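Local coordinates for putative uncharacterized protein (Chaetomium thermophilum, PDB 4XRI) that serves as a nuclear transport receptor of the importin-beta family, taking part in the import of protein cargo into the nucleus and probably binding a small GTPase, at residues Ser669-Arg680 with Phe710-Ile721; Ala737-Ala748 with Val760-Trp771. The protein carries 2 engineered substitutions. One frame throughout, in Å; residues are numbered along the deposited sequence.

Interaction 1 (Ser669-Arg680 with Phe710-Ile721); sequences SMAIGLVSDVTR and FKPAILQCFGDI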
loop_
_atom_site.group_PDB
_atom_site.type_symbol
_atom_site.label_atom_id
_atom_site.label_comp_id
_atom_site.label_asym_id
_atom_site.label_seq_id
_atom_site.Cartn_x
_atom_site.Cartn_y
_atom_site.Cartn_z
ATOM N N SER A 669 17.760 -0.145 8.780
ATOM C CA SER A 669 17.828 0.216 7.367
ATOM C C SER A 669 18.308 1.653 7.182
ATOM O O SER A 669 19.095 1.940 6.283
ATOM C CB SER A 669 16.466 0.026 6.692
ATOM O OG SER A 669 16.215 -1.346 6.444
ATOM N N MET A 670 17.828 2.549 8.038
ATOM C CA MET A 670 18.255 3.945 8.012
ATOM C C MET A 670 19.742 4.071 8.328
ATOM O O MET A 670 20.443 4.902 7.750
ATOM C CB MET A 670 17.437 4.771 9.006
ATOM C CG MET A 670 17.763 6.250 8.996
ATOM S SD MET A 670 17.316 7.057 7.448
ATOM C CE MET A 670 15.535 7.156 7.619
ATOM N N ALA A 671 20.212 3.246 9.258
ATOM C CA ALA A 671 21.616 3.243 9.647
ATOM C C ALA A 671 22.510 2.823 8.487
ATOM O O ALA A 671 23.572 3.404 8.272
ATOM C CB ALA A 671 21.832 2.320 10.846
ATOM N N ILE A 672 22.079 1.800 7.755
ATOM C CA ILE A 672 22.814 1.327 6.588
ATOM C C ILE A 672 22.882 2.421 5.528
ATOM O O ILE A 672 23.917 2.630 4.902
ATOM C CB ILE A 672 22.166 0.069 5.991
ATOM C CG1 ILE A 672 22.149 -1.053 7.030
ATOM C CG2 ILE A 672 22.910 -0.369 4.739
ATOM C CD1 ILE A 672 21.281 -2.232 6.633
ATOM N N GLY A 673 21.768 3.122 5.348
ATOM C CA GLY A 673 21.705 4.247 4.434
ATOM C C GLY A 673 22.628 5.361 4.892
ATOM O O GLY A 673 23.236 6.055 4.077
ATOM N N LEU A 674 22.738 5.532 6.206
ATOM C CA LEU A 674 23.619 6.548 6.773
ATOM C C LEU A 674 25.086 6.236 6.496
ATOM O O LEU A 674 25.890 7.143 6.287
ATOM C CB LEU A 674 23.388 6.684 8.282
ATOM C CG LEU A 674 22.724 7.977 8.759
ATOM C CD1 LEU A 674 23.554 9.186 8.350
ATOM C CD2 LEU A 674 21.305 8.086 8.218
ATOM N N VAL A 675 25.435 4.952 6.503
ATOM C CA VAL A 675 26.805 4.541 6.207
ATOM C C VAL A 675 27.150 4.895 4.767
ATOM O O VAL A 675 28.246 5.373 4.476
ATOM C CB VAL A 675 27.022 3.032 6.428
ATOM C CG1 VAL A 675 28.460 2.649 6.089
ATOM C CG2 VAL A 675 26.701 2.659 7.867
ATOM N N SER A 676 26.196 4.659 3.871
ATOM C CA SER A 676 26.345 5.051 2.474
ATOM C C SER A 676 26.526 6.559 2.356
ATOM O O SER A 676 27.407 7.033 1.639
ATOM C CB SER A 676 25.137 4.603 1.648
ATOM O OG SER A 676 25.220 3.223 1.339
ATOM N N ASP A 677 25.685 7.303 3.069
ATOM C CA ASP A 677 25.762 8.760 3.086
ATOM C C ASP A 677 27.128 9.248 3.554
ATOM O O ASP A 677 27.755 10.080 2.900
ATOM C CB ASP A 677 24.671 9.345 3.987
ATOM C CG ASP A 677 23.282 9.130 3.432
ATOM O OD1 ASP A 677 23.132 9.149 2.193
ATOM O OD2 ASP A 677 22.342 8.944 4.233
ATOM N N VAL A 678 27.578 8.721 4.688
ATOM C CA VAL A 678 28.826 9.156 5.304
ATOM C C VAL A 678 30.051 8.847 4.439
ATOM O O VAL A 678 30.943 9.684 4.300
ATOM C CB VAL A 678 29.001 8.510 6.696
ATOM C CG1 VAL A 678 30.432 8.653 7.189
ATOM C CG2 VAL A 678 28.028 9.132 7.691
ATOM N N THR A 679 30.090 7.653 3.854
ATOM C CA THR A 679 31.228 7.251 3.034
ATOM C C THR A 679 31.276 8.029 1.724
ATOM O O THR A 679 32.354 8.350 1.220
ATOM C CB THR A 679 31.202 5.742 2.722
ATOM O OG1 THR A 679 29.958 5.398 2.098
ATOM C CG2 THR A 679 31.364 4.936 3.998
ATOM N N ARG A 680 30.107 8.335 1.174
ATOM C CA ARG A 680 30.031 9.094 -0.067
ATOM C C ARG A 680 30.323 10.573 0.172
ATOM O O ARG A 680 30.952 11.232 -0.658
ATOM C CB ARG A 680 28.654 8.924 -0.715
ATOM C CG ARG A 680 28.417 7.537 -1.294
ATOM C CD ARG A 680 26.978 7.344 -1.751
ATOM N NE ARG A 680 26.633 8.199 -2.884
ATOM C CZ ARG A 680 26.932 7.920 -4.149
ATOM N NH1 ARG A 680 27.591 6.807 -4.446
ATOM N NH2 ARG A 680 26.577 8.755 -5.115
ATOM N N PHE A 710 17.691 -6.646 4.700
ATOM C CA PHE A 710 18.705 -5.601 4.733
ATOM C C PHE A 710 19.781 -5.791 3.668
ATOM O O PHE A 710 20.529 -4.860 3.370
ATOM C CB PHE A 710 19.372 -5.540 6.113
ATOM C CG PHE A 710 18.409 -5.358 7.250
ATOM C CD1 PHE A 710 17.746 -4.156 7.432
ATOM C CD2 PHE A 710 18.178 -6.388 8.145
ATOM C CE1 PHE A 710 16.861 -3.990 8.481
ATOM C CE2 PHE A 710 17.297 -6.227 9.198
ATOM C CZ PHE A 710 16.639 -5.026 9.365
ATOM N N LYS A 711 19.856 -6.989 3.096
ATOM C CA LYS A 711 20.963 -7.338 2.204
ATOM C C LYS A 711 21.125 -6.430 0.967
ATOM O O LYS A 711 22.242 -6.025 0.666
ATOM C CB LYS A 711 20.838 -8.789 1.744
ATOM C CG LYS A 711 22.063 -9.288 0.977
ATOM C CD LYS A 711 21.956 -10.756 0.589
ATOM C CE LYS A 711 22.159 -11.665 1.785
ATOM N NZ LYS A 711 22.177 -13.095 1.389
ATOM N N PRO A 712 20.023 -6.092 0.255
ATOM C CA PRO A 712 20.211 -5.217 -0.913
ATOM C C PRO A 712 20.910 -3.896 -0.590
ATOM O O PRO A 712 21.812 -3.490 -1.324
ATOM C CB PRO A 712 18.775 -4.963 -1.393
ATOM C CG PRO A 712 18.027 -6.172 -0.971
ATOM C CD PRO A 712 18.627 -6.557 0.352
ATOM N N ALA A 713 20.505 -3.243 0.494
ATOM C CA ALA A 713 21.110 -1.975 0.890
ATOM C C ALA A 713 22.528 -2.183 1.421
ATOM O O ALA A 713 23.392 -1.320 1.267
ATOM C CB ALA A 713 20.253 -1.283 1.930
ATOM N N ILE A 714 22.760 -3.334 2.043
ATOM C CA ILE A 714 24.078 -3.665 2.584
ATOM C C ILE A 714 25.102 -3.851 1.462
ATOM O O ILE A 714 26.258 -3.433 1.578
ATOM C CB ILE A 714 24.018 -4.939 3.453
ATOM C CG1 ILE A 714 23.332 -4.636 4.786
ATOM C CG2 ILE A 714 25.407 -5.503 3.704
ATOM C CD1 ILE A 714 23.114 -5.859 5.648
ATOM N N LEU A 715 24.663 -4.465 0.367
ATOM C CA LEU A 715 25.533 -4.674 -0.785
ATOM C C LEU A 715 25.848 -3.354 -1.472
ATOM O O LEU A 715 26.988 -3.104 -1.859
ATOM C CB LEU A 715 24.894 -5.646 -1.776
ATOM C CG LEU A 715 24.549 -7.020 -1.202
ATOM C CD1 LEU A 715 24.068 -7.947 -2.299
ATOM C CD2 LEU A 715 25.739 -7.619 -0.458
ATOM N N GLN A 716 24.827 -2.512 -1.617
ATOM C CA GLN A 716 25.014 -1.162 -2.141
ATOM C C GLN A 716 26.024 -0.423 -1.275
ATOM O O GLN A 716 26.876 0.315 -1.772
ATOM C CB GLN A 716 23.686 -0.395 -2.182
ATOM C CG GLN A 716 23.836 1.068 -2.557
ATOM C CD GLN A 716 22.547 1.858 -2.378
ATOM O OE1 GLN A 716 21.444 1.333 -2.546
ATOM N NE2 GLN A 716 22.687 3.131 -2.032
ATOM N N CYS A 717 25.924 -0.651 0.029
ATOM C CA CYS A 717 26.825 -0.049 0.996
ATOM C C CYS A 717 28.269 -0.511 0.791
ATOM O O CYS A 717 29.204 0.288 0.895
ATOM C CB CYS A 717 26.356 -0.384 2.409
ATOM S SG CYS A 717 26.997 0.693 3.671
ATOM N N PHE A 718 28.439 -1.801 0.501
ATOM C CA PHE A 718 29.753 -2.357 0.174
ATOM C C PHE A 718 30.401 -1.575 -0.962
ATOM O O PHE A 718 31.598 -1.305 -0.942
ATOM C CB PHE A 718 29.649 -3.837 -0.215
ATOM C CG PHE A 718 29.418 -4.761 0.947
ATOM C CD1 PHE A 718 29.714 -4.367 2.242
ATOM C CD2 PHE A 718 28.914 -6.035 0.739
ATOM C CE1 PHE A 718 29.502 -5.226 3.306
ATOM C CE2 PHE A 718 28.701 -6.896 1.797
ATOM C CZ PHE A 718 28.994 -6.490 3.084
ATOM N N GLY A 719 29.591 -1.216 -1.949
ATOM C CA GLY A 719 30.058 -0.461 -3.094
ATOM C C GLY A 719 30.563 0.912 -2.707
ATOM O O GLY A 719 31.608 1.350 -3.179
ATOM N N ASP A 720 29.820 1.588 -1.837
ATOM C CA ASP A 720 30.205 2.916 -1.363
ATOM C C ASP A 720 31.481 2.882 -0.526
ATOM O O ASP A 720 32.332 3.768 -0.643
ATOM C CB ASP A 720 29.070 3.538 -0.549
ATOM C CG ASP A 720 27.837 3.813 -1.386
ATOM O OD1 ASP A 720 27.989 4.295 -2.527
ATOM O OD2 ASP A 720 26.717 3.548 -0.908
ATOM N N ILE A 721 31.610 1.859 0.314
ATOM C CA ILE A 721 32.793 1.701 1.150
ATOM C C ILE A 721 34.029 1.448 0.289
ATOM O O ILE A 721 35.098 2.016 0.531
ATOM C CB ILE A 721 32.617 0.552 2.158
ATOM C CG1 ILE A 721 31.612 0.955 3.239
ATOM C CG2 ILE A 721 33.949 0.179 2.795
ATOM C CD1 ILE A 721 31.259 -0.166 4.189
HETATM O O HOH W 1 22.867 1.397 1.233
HETATM O O HOH W 2 31.786 6.283 -1.440
#

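Interaction 2 (Ala737-Ala748 with Val760-Trp771); sequences AQVLQQAATITA and VISLREGIMDAW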
loop_
_atom_site.group_PDB
_atom_site.type_symbol
_atom_site.label_atom_id
_atom_site.label_comp_id
_atom_site.label_asym_id
_atom_site.label_seq_id
_atom_site.Cartn_x
_atom_site.Cartn_y
_atom_site.Cartn_z
ATOM N N ALA A 737 33.279 -10.789 -2.144
ATOM C CA ALA A 737 33.083 -11.467 -3.424
ATOM C C ALA A 737 32.298 -12.756 -3.225
ATOM O O ALA A 737 31.431 -13.104 -4.024
ATOM C CB ALA A 737 34.422 -11.757 -4.090
ATOM N N GLN A 738 32.619 -13.449 -2.140
ATOM C CA GLN A 738 31.917 -14.656 -1.728
ATOM C C GLN A 738 30.428 -14.374 -1.528
ATOM O O GLN A 738 29.575 -15.115 -2.012
ATOM C CB GLN A 738 32.548 -15.202 -0.443
ATOM C CG GLN A 738 31.943 -16.475 0.097
ATOM C CD GLN A 738 32.759 -17.046 1.249
ATOM O OE1 GLN A 738 33.946 -17.342 1.099
ATOM N NE2 GLN A 738 32.128 -17.194 2.404
ATOM N N VAL A 739 30.133 -13.292 -0.818
ATOM C CA VAL A 739 28.761 -12.877 -0.551
ATOM C C VAL A 739 28.038 -12.472 -1.834
ATOM O O VAL A 739 26.890 -12.865 -2.064
ATOM C CB VAL A 739 28.721 -11.703 0.444
ATOM C CG1 VAL A 739 27.303 -11.174 0.585
ATOM C CG2 VAL A 739 29.287 -12.129 1.788
ATOM N N LEU A 740 28.718 -11.690 -2.666
ATOM C CA LEU A 740 28.148 -11.227 -3.929
ATOM C C LEU A 740 27.772 -12.385 -4.845
ATOM O O LEU A 740 26.724 -12.364 -5.490
ATOM C CB LEU A 740 29.127 -10.296 -4.649
ATOM C CG LEU A 740 29.475 -8.958 -3.991
ATOM C CD1 LEU A 740 30.561 -8.214 -4.747
ATOM C CD2 LEU A 740 28.222 -8.107 -3.871
ATOM N N GLN A 741 28.636 -13.395 -4.896
ATOM C CA GLN A 741 28.405 -14.563 -5.739
ATOM C C GLN A 741 27.208 -15.371 -5.251
ATOM O O GLN A 741 26.410 -15.856 -6.053
ATOM C CB GLN A 741 29.655 -15.446 -5.786
ATOM C CG GLN A 741 30.790 -14.851 -6.600
ATOM C CD GLN A 741 32.080 -15.645 -6.488
ATOM O OE1 GLN A 741 32.385 -16.218 -5.442
ATOM N NE2 GLN A 741 32.841 -15.689 -7.576
ATOM N N GLN A 742 27.082 -15.502 -3.934
ATOM C CA GLN A 742 25.945 -16.194 -3.338
ATOM C C GLN A 742 24.650 -15.443 -3.615
ATOM O O GLN A 742 23.634 -16.041 -3.972
ATOM C CB GLN A 742 26.146 -16.357 -1.829
ATOM C CG GLN A 742 24.973 -16.998 -1.098
ATOM C CD GLN A 742 24.113 -15.989 -0.353
ATOM O OE1 GLN A 742 24.285 -14.777 -0.495
ATOM N NE2 GLN A 742 23.182 -16.491 0.451
ATOM N N ALA A 743 24.705 -14.125 -3.449
ATOM C CA ALA A 743 23.541 -13.267 -3.633
ATOM C C ALA A 743 23.008 -13.339 -5.061
ATOM O O ALA A 743 21.810 -13.184 -5.295
ATOM C CB ALA A 743 23.887 -11.830 -3.270
ATOM N N ALA A 744 23.905 -13.582 -6.009
ATOM C CA ALA A 744 23.536 -13.637 -7.418
ATOM C C ALA A 744 22.690 -14.865 -7.751
ATOM O O ALA A 744 21.978 -14.878 -8.755
ATOM C CB ALA A 744 24.783 -13.613 -8.286
ATOM N N THR A 745 22.766 -15.890 -6.907
ATOM C CA THR A 745 22.044 -17.134 -7.155
ATOM C C THR A 745 20.635 -17.100 -6.568
ATOM O O THR A 745 19.817 -17.979 -6.847
ATOM C CB THR A 745 22.794 -18.349 -6.575
ATOM O OG1 THR A 745 22.762 -18.294 -5.144
ATOM C CG2 THR A 745 24.237 -18.365 -7.051
ATOM N N ILE A 746 20.354 -16.090 -5.752
ATOM C CA ILE A 746 19.031 -15.957 -5.154
ATOM C C ILE A 746 18.021 -15.453 -6.181
ATOM O O ILE A 746 18.176 -14.367 -6.739
ATOM C CB ILE A 746 19.047 -15.010 -3.941
ATOM C CG1 ILE A 746 19.903 -15.605 -2.821
ATOM C CG2 ILE A 746 17.629 -14.761 -3.440
ATOM C CD1 ILE A 746 19.959 -14.755 -1.572
ATOM N N THR A 747 16.993 -16.257 -6.434
ATOM C CA THR A 747 15.961 -15.915 -7.409
ATOM C C THR A 747 14.569 -16.191 -6.860
ATOM O O THR A 747 14.413 -16.864 -5.843
ATOM C CB THR A 747 16.133 -16.698 -8.723
ATOM O OG1 THR A 747 16.204 -18.100 -8.436
ATOM C CG2 THR A 747 17.408 -16.267 -9.447
ATOM N N ALA A 748 13.557 -15.675 -7.550
ATOM C CA ALA A 748 12.170 -15.815 -7.115
ATOM C C ALA A 748 11.674 -17.243 -7.312
ATOM O O ALA A 748 10.679 -17.651 -6.705
ATOM C CB ALA A 748 11.275 -14.844 -7.858
ATOM N N VAL A 760 14.520 -9.522 -5.438
ATOM C CA VAL A 760 15.674 -9.977 -6.206
ATOM C C VAL A 760 16.164 -8.888 -7.161
ATOM O O VAL A 760 17.369 -8.722 -7.358
ATOM C CB VAL A 760 15.342 -11.262 -6.996
ATOM C CG1 VAL A 760 16.444 -11.596 -7.992
ATOM C CG2 VAL A 760 15.115 -12.423 -6.037
ATOM N N ILE A 761 15.230 -8.146 -7.748
ATOM C CA ILE A 761 15.589 -6.997 -8.573
ATOM C C ILE A 761 16.357 -5.983 -7.732
ATOM O O ILE A 761 17.405 -5.483 -8.139
ATOM C CB ILE A 761 14.354 -6.314 -9.186
ATOM C CG1 ILE A 761 13.711 -7.210 -10.244
ATOM C CG2 ILE A 761 14.737 -4.975 -9.803
ATOM C CD1 ILE A 761 12.489 -6.592 -10.886
ATOM N N SER A 762 15.831 -5.699 -6.547
ATOM C CA SER A 762 16.485 -4.787 -5.621
ATOM C C SER A 762 17.844 -5.321 -5.182
ATOM O O SER A 762 18.815 -4.569 -5.090
ATOM C CB SER A 762 15.603 -4.543 -4.398
ATOM O OG SER A 762 16.278 -3.752 -3.438
ATOM N N LEU A 763 17.898 -6.619 -4.902
ATOM C CA LEU A 763 19.128 -7.265 -4.462
ATOM C C LEU A 763 20.224 -7.133 -5.512
ATOM O O LEU A 763 21.369 -6.798 -5.201
ATOM C CB LEU A 763 18.875 -8.742 -4.154
ATOM C CG LEU A 763 20.078 -9.572 -3.706
ATOM C CD1 LEU A 763 20.602 -9.069 -2.375
ATOM C CD2 LEU A 763 19.698 -11.041 -3.613
ATOM N N ARG A 764 19.861 -7.393 -6.763
ATOM C CA ARG A 764 20.822 -7.378 -7.858
ATOM C C ARG A 764 21.252 -5.959 -8.210
ATOM O O ARG A 764 22.338 -5.751 -8.749
ATOM C CB ARG A 764 20.239 -8.088 -9.078
ATOM C CG ARG A 764 20.093 -9.590 -8.857
ATOM C CD ARG A 764 19.630 -10.324 -10.100
ATOM N NE ARG A 764 19.872 -11.760 -9.971
ATOM C CZ ARG A 764 19.814 -12.626 -10.977
ATOM N NH1 ARG A 764 20.061 -13.912 -10.762
ATOM N NH2 ARG A 764 19.514 -12.206 -12.197
ATOM N N GLU A 765 20.399 -4.987 -7.899
ATOM C CA GLU A 765 20.808 -3.588 -7.938
ATOM C C GLU A 765 21.960 -3.394 -6.963
ATOM O O GLU A 765 22.975 -2.776 -7.290
ATOM C CB GLU A 765 19.647 -2.655 -7.581
ATOM C CG GLU A 765 18.601 -2.494 -8.663
ATOM C CD GLU A 765 17.488 -1.551 -8.246
ATOM O OE1 GLU A 765 17.717 -0.725 -7.336
ATOM O OE2 GLU A 765 16.382 -1.640 -8.821
ATOM N N GLY A 766 21.786 -3.940 -5.763
ATOM C CA GLY A 766 22.795 -3.884 -4.724
ATOM C C GLY A 766 24.086 -4.560 -5.136
ATOM O O GLY A 766 25.162 -3.986 -4.976
ATOM N N ILE A 767 23.979 -5.773 -5.672
ATOM C CA ILE A 767 25.151 -6.518 -6.125
ATOM C C ILE A 767 25.940 -5.738 -7.169
ATOM O O ILE A 767 27.162 -5.617 -7.083
ATOM C CB ILE A 767 24.776 -7.881 -6.736
ATOM C CG1 ILE A 767 23.946 -8.715 -5.760
ATOM C CG2 ILE A 767 26.033 -8.631 -7.135
ATOM C CD1 ILE A 767 23.451 -10.021 -6.350
ATOM N N MET A 768 25.224 -5.201 -8.151
ATOM C CA MET A 768 25.850 -4.465 -9.243
ATOM C C MET A 768 26.534 -3.198 -8.740
ATOM O O MET A 768 27.623 -2.851 -9.193
ATOM C CB MET A 768 24.814 -4.118 -10.310
ATOM C CG MET A 768 25.384 -3.991 -11.706
ATOM S SD MET A 768 26.307 -5.450 -12.215
ATOM C CE MET A 768 25.101 -6.736 -11.939
ATOM N N ASP A 769 25.891 -2.515 -7.797
ATOM C CA ASP A 769 26.494 -1.352 -7.157
ATOM C C ASP A 769 27.777 -1.756 -6.440
ATOM O O ASP A 769 28.784 -1.052 -6.510
ATOM C CB ASP A 769 25.520 -0.701 -6.169
ATOM C CG ASP A 769 24.335 -0.052 -6.859
ATOM O OD1 ASP A 769 24.408 0.187 -8.082
ATOM O OD2 ASP A 769 23.333 0.227 -6.171
ATOM N N ALA A 770 27.725 -2.894 -5.753
ATOM C CA ALA A 770 28.873 -3.417 -5.025
ATOM C C ALA A 770 30.042 -3.668 -5.968
ATOM O O ALA A 770 31.143 -3.164 -5.744
ATOM C CB ALA A 770 28.501 -4.695 -4.286
ATOM N N TRP A 771 29.795 -4.434 -7.028
ATOM C CA TRP A 771 30.837 -4.731 -8.009
ATOM C C TRP A 771 31.395 -3.454 -8.628
ATOM O O TRP A 771 32.604 -3.321 -8.814
ATOM C CB TRP A 771 30.310 -5.656 -9.112
ATOM C CG TRP A 771 30.255 -7.114 -8.729
ATOM C CD1 TRP A 771 29.175 -7.948 -8.830
ATOM C CD2 TRP A 771 31.321 -7.906 -8.188
ATOM N NE1 TRP A 771 29.506 -9.207 -8.390
ATOM C CE2 TRP A 771 30.815 -9.208 -7.988
ATOM C CE3 TRP A 771 32.654 -7.642 -7.848
ATOM C CZ2 TRP A 771 31.592 -10.241 -7.470
ATOM C CZ3 TRP A 771 33.424 -8.668 -7.335
ATOM C CH2 TRP A 771 32.890 -9.952 -7.149
HETATM O O HOH W 3 27.877 -11.557 -8.130
HETATM O O HOH W 4 19.935 -12.574 -7.342
#

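Interaction 1 (Ser669-Arg680 with Phe710-Ile721)
With CG beside the backbone N (chi1 -65°), Asp720 lays its carboxylate across to helix 669-680, which runs nearly the same way, and there Ser676, its OG likewise anti to the carbonyl carbon, meets it. The bond from Ser676 OG to Asp720 OD2 is 2.7 Å long and uses the anti lone pair of OD2, the one turned from OD1. Arg680 takes the second oxygen: its chain bends at chi3, carrying NH1 to 3.2 Å from Asp720 OD1 in a salt bridge. Asp720 OD1 lies near the guanidinium plane, while Arg680 NH1 comes in on the syn side of OD1, 30° out of the carboxylate plane. One carboxylate thus joins two residues a helical turn apart, and an alanine in place of Asp720 would probably leave the Arg680 charge without this mate and Ser676 OG freer to turn. Water 1 extends the polar row, donating to Ser676 OG and, at 2.8 Å, to Ala713 O.

Apolar packing fills the rest. Ile672 divides its branches, CD1 lying 3.7 Å from Ile714 CG1 and also against Phe710 CB, while CG2 meets Ala713 and Cys717. The Phe710 ring receives Ser669 OG at its edge, 3.3 Å from CD1. Cys717 directs SG to within 3.4 Å of Val675 CG1, and Leu659 and Phe693 press on Val675 from neighbouring helices. The axes approach to 8.9 Å at an angle of 16°. Such near-parallel helices, lying side by side with another helix, 690-701, between them in the chain, are characteristic of the HEAT-repeat solenoid of importin beta.

Interaction 2 (Ala737-Ala748 with Val760-Trp771)
Leu740 sits at the apolar centre, held between Trp771 and Ala770, where helix 737-743 packs against helix 760-771 in the antiparallel manner of a HEAT-type helical hairpin. The short axes diverge by 149° between their N-to-C directions and come within 10.1 Å. Leu740 CD1 stands over the face of the Trp771 six-membered ring, 3.4 Å from its centroid and only 11° off the normal, which qualifies it as a CH-pi contact. The other branch, CD2, reaches Ala770 CB at 3.4 Å, tighter than usual carbon packing, and also touches Ile767 CG2. Ala737 CB adds an oblique contact at Trp771 CH2.

One turn along, Ile767 carries CG1 beside its backbone N (chi1 -55°), and CD1 comes to rest 3.6 Å from Ala743 CB. Leu763 follows with CD2 against both Ala743 O and Ile746 CB. Val760 then packs its two methyls on the chain beyond the helix, CG1 near Ile746 O and CG2 near Thr747 CA, after the type I turn from Ala743 to Ile746 has redirected the backbone.

Polar groups line the margin. Water 3 accepts from Trp771 NE1 at 2.9 Å, in the plane of the indole, and gives a weak bond to Leu740 O. Arg764 extends from CG to NE and sends NH1 to Ala744 O at 2.9 Å; the oxygen is approached in its carbonyl plane, although it lies tilted from the guanidinium plane. Ser800 accepts from NH2, tying the same guanidinium to helix 791-802. The single N-H on Arg764 NE is given to water 4 at 2.8 Å, with the water oxygen at the edge of the guanidinium and in its plane.

The two interactions lie in series along the chain, with centres about 14 Å apart, and meet directly through helix 711-725. Its residues Ala713, Ile714 and Cys717, with Phe710 just before it, serve interaction 1, whereas Leu715, which takes no part there, turns to interaction 2: Leu715 CD1 lies 3.5 Å from Ile767 CG1, and Leu715 O is 3.3 Å from Ala770 CB. Pro712 CB adds a contact of 3.4 Å with Ser762 OG. Lys711 NZ and Gln742 OE1, 3.3 Å apart, form a weak, probable hydrogen bond. Helix 711-725 is thus packed between 669-680 and 760-771, giving a continuous layered stretch of the solenoid.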